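Local coordinates for cytosolic acyl coenzyme A thioester hydrolase (Mus musculus, PDB 2V1O), which hydrolyses long-chain acyl-CoAs such as palmitoyl-CoA to free fatty acids and coenzyme A, the chain here being its N-terminal hotdog domain, at residues A[84-89]-A[104-109]. Residues are numbered along the deposited sequence; the frame is centred on the assembly and turned at random.
Sequences VQVHVM and ATLWYV. With COA (coenzyme A), chain G.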
# COMPACT_ATOMS: atom_id res chain seq x y z
N VAL A 84 18.83 -16.52 -12.34
CA VAL A 84 17.39 -16.74 -12.50
C VAL A 84 16.90 -16.02 -13.75
O VAL A 84 17.19 -14.83 -13.95
CB VAL A 84 16.57 -16.24 -11.26
CG1 VAL A 84 15.07 -16.51 -11.47
CG2 VAL A 84 17.07 -16.88 -9.94
N GLN A 85 16.19 -16.75 -14.61
CA GLN A 85 15.54 -16.16 -15.76
C GLN A 85 14.07 -15.97 -15.45
O GLN A 85 13.40 -16.90 -14.97
CB GLN A 85 15.70 -17.04 -17.00
CG GLN A 85 17.12 -17.10 -17.51
CD GLN A 85 17.26 -17.93 -18.77
OE1 GLN A 85 16.28 -18.41 -19.34
NE2 GLN A 85 18.50 -18.12 -19.21
N VAL A 86 13.57 -14.77 -15.71
CA VAL A 86 12.18 -14.44 -15.41
C VAL A 86 11.46 -14.00 -16.68
O VAL A 86 11.99 -13.20 -17.46
CB VAL A 86 12.08 -13.31 -14.35
CG1 VAL A 86 10.61 -12.93 -14.08
CG2 VAL A 86 12.78 -13.75 -13.06
N HIS A 87 10.26 -14.55 -16.90
CA HIS A 87 9.40 -14.17 -18.04
C HIS A 87 8.16 -13.48 -17.53
O HIS A 87 7.49 -13.97 -16.62
CB HIS A 87 8.97 -15.39 -18.86
CG HIS A 87 10.04 -15.94 -19.75
ND1 HIS A 87 11.20 -16.50 -19.25
CD2 HIS A 87 10.11 -16.05 -21.10
CE1 HIS A 87 11.95 -16.91 -20.26
NE2 HIS A 87 11.32 -16.65 -21.39
N VAL A 88 7.84 -12.34 -18.15
CA VAL A 88 6.60 -11.61 -17.83
C VAL A 88 5.70 -11.61 -19.06
O VAL A 88 6.12 -11.20 -20.15
CB VAL A 88 6.87 -10.16 -17.42
CG1 VAL A 88 5.56 -9.42 -17.13
CG2 VAL A 88 7.79 -10.11 -16.19
N MET A 89 4.48 -12.10 -18.88
CA MET A 89 3.49 -12.15 -19.94
C MET A 89 2.23 -11.39 -19.49
O MET A 89 1.81 -11.52 -18.33
CB MET A 89 3.18 -13.61 -20.30
CG MET A 89 2.22 -13.80 -21.46
SD MET A 89 1.62 -15.50 -21.73
CE MET A 89 1.12 -16.04 -20.08
N ALA A 104 13.85 -11.20 -18.31
CA ALA A 104 14.93 -10.64 -17.51
C ALA A 104 15.77 -11.76 -16.90
O ALA A 104 15.26 -12.86 -16.68
CB ALA A 104 14.37 -9.72 -16.41
N THR A 105 17.04 -11.48 -16.67
CA THR A 105 17.91 -12.41 -15.97
C THR A 105 18.48 -11.70 -14.73
O THR A 105 18.91 -10.55 -14.81
CB THR A 105 19.03 -12.95 -16.87
OG1 THR A 105 18.45 -13.70 -17.94
CG2 THR A 105 20.00 -13.86 -16.09
N LEU A 106 18.46 -12.41 -13.61
CA LEU A 106 18.89 -11.86 -12.34
C LEU A 106 19.91 -12.78 -11.69
O LEU A 106 19.85 -13.99 -11.86
CB LEU A 106 17.69 -11.74 -11.40
CG LEU A 106 16.36 -11.17 -11.90
CD1 LEU A 106 15.23 -11.52 -10.93
CD2 LEU A 106 16.45 -9.68 -12.10
N TRP A 107 20.80 -12.19 -10.90
CA TRP A 107 21.74 -12.94 -10.08
C TRP A 107 21.51 -12.64 -8.62
O TRP A 107 21.40 -11.47 -8.22
CB TRP A 107 23.19 -12.60 -10.46
CG TRP A 107 23.55 -13.04 -11.84
CD1 TRP A 107 23.32 -12.36 -13.00
CD2 TRP A 107 24.20 -14.27 -12.20
NE1 TRP A 107 23.80 -13.09 -14.07
CE2 TRP A 107 24.33 -14.26 -13.61
CE3 TRP A 107 24.68 -15.37 -11.48
CZ2 TRP A 107 24.93 -15.32 -14.31
CZ3 TRP A 107 25.28 -16.42 -12.18
CH2 TRP A 107 25.39 -16.39 -13.58
N TYR A 108 21.43 -13.71 -7.83
CA TYR A 108 21.25 -13.65 -6.39
C TYR A 108 22.43 -14.30 -5.68
O TYR A 108 23.07 -15.20 -6.21
CB TYR A 108 19.96 -14.37 -5.99
CG TYR A 108 18.72 -13.62 -6.38
CD1 TYR A 108 18.11 -12.73 -5.48
CD2 TYR A 108 18.16 -13.77 -7.65
CE1 TYR A 108 16.97 -12.02 -5.83
CE2 TYR A 108 17.01 -13.04 -8.01
CZ TYR A 108 16.43 -12.18 -7.10
OH TYR A 108 15.30 -11.46 -7.43
N VAL A 109 22.69 -13.84 -4.46
CA VAL A 109 23.71 -14.40 -3.60
C VAL A 109 23.07 -14.68 -2.23
O VAL A 109 22.44 -13.80 -1.65
CB VAL A 109 24.91 -13.42 -3.46
CG1 VAL A 109 25.95 -13.96 -2.48
CG2 VAL A 109 25.55 -13.13 -4.84
N1A COA G . 26.56 -9.90 -9.76
C2A COA G . 26.67 -11.27 -9.79
N3A COA G . 27.40 -11.91 -8.81
C4A COA G . 28.00 -11.19 -7.83
C5A COA G . 27.89 -9.80 -7.78
C6A COA G . 27.16 -9.15 -8.76
N6A COA G . 27.05 -7.83 -8.76
N7A COA G . 28.59 -9.37 -6.70
C8A COA G . 29.13 -10.44 -6.08
N9A COA G . 28.77 -11.56 -6.77
C1B COA G . 28.98 -12.96 -6.40
C2B COA G . 30.42 -13.40 -6.65
O2B COA G . 30.63 -13.70 -8.01
C3B COA G . 30.52 -14.59 -5.70
O3B COA G . 30.03 -15.78 -6.28
P3B COA G . 31.03 -16.93 -6.81
O7A COA G . 31.74 -16.38 -8.01
O8A COA G . 32.02 -17.25 -5.72
O9A COA G . 30.21 -18.14 -7.19
C4B COA G . 29.58 -14.21 -4.56
O4B COA G . 28.77 -13.14 -5.02
C5B COA G . 30.31 -13.79 -3.29
O5B COA G . 31.33 -12.86 -3.58
P1A COA G . 32.09 -12.15 -2.36
O1A COA G . 32.34 -13.16 -1.27
O2A COA G . 33.35 -11.50 -2.90
O3A COA G . 31.08 -11.02 -1.79
P2A COA G . 31.01 -9.50 -2.30
O4A COA G . 31.27 -9.39 -3.79
O5A COA G . 31.90 -8.60 -1.48
O6A COA G . 29.49 -9.14 -1.96
CBP COA G . 27.10 -9.15 -2.24
CCP COA G . 28.44 -9.70 -2.73
CDP COA G . 26.01 -9.51 -3.25
CEP COA G . 26.80 -9.85 -0.91
CAP COA G . 27.23 -7.63 -2.06
OAP COA G . 27.58 -7.00 -3.28
C9P COA G . 25.97 -6.99 -1.51
O9P COA G . 25.66 -7.13 -0.16
N8P COA G . 25.22 -6.31 -2.37
C7P COA G . 23.90 -5.82 -2.01
C6P COA G . 22.84 -6.92 -2.07
C5P COA G . 21.49 -6.34 -1.73
O5P COA G . 21.25 -6.00 -0.56
N4P COA G . 20.62 -6.22 -2.74
C3P COA G . 19.50 -5.29 -2.72
C2P COA G . 19.91 -3.80 -2.65
S1P COA G . 18.39 -2.84 -2.53
O HOH W 1 20.16 -15.58 -18.84
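V84 and L106 form a hydrogen-bonded antiparallel pair, each backbone N donating to the other's O over 2.8 Å. V86 and A104 repeat the pattern. V86 N to A104 O is the shortest of the four bonds, at 2.7 Å, and is nearly straight (173°). Between these pairs, Q85 and T105 are a non-hydrogen-bonded pair with CA atoms 4.4 Å apart. Two CA-H...O contacts add to the backbone pairing: T105 CA to V84 O, at 3.2 Å, and Q85 CA to A104 O.

Apolar contacts lie on the face bearing V84, V86, L106 and Y108. V86 CG2 meets L106 CD1 at 3.9 Å. V84 CG2 meets Y108 CD2 at 4.0 Å, the methyl coming obliquely to the ring. Helix 19-38 packs here, with I33 on V84 and I26 on V86. The Y108 hydroxyl is hydrogen-bonded to E27 of that helix.

On the other face, Q85 and T105 point the same way. A chi1 of -63° sets T105 OG1 beside its own backbone N, where it touches Q85 CG. A water links T105 OG1, at 2.7 Å, to Q85 NE2, which donates only weakly.

Beyond the paired residues, W107 and V109 line a coenzyme A site; V109 CG2 approaches ribose O4B to 3.2 Å. The backbone bonds hold the hairpin strands in register. Side-chain alternation then turns V84, V86, L106 and Y108 to the hotdog helix, and Q85 and T105, bridged by one water, to the opposite face.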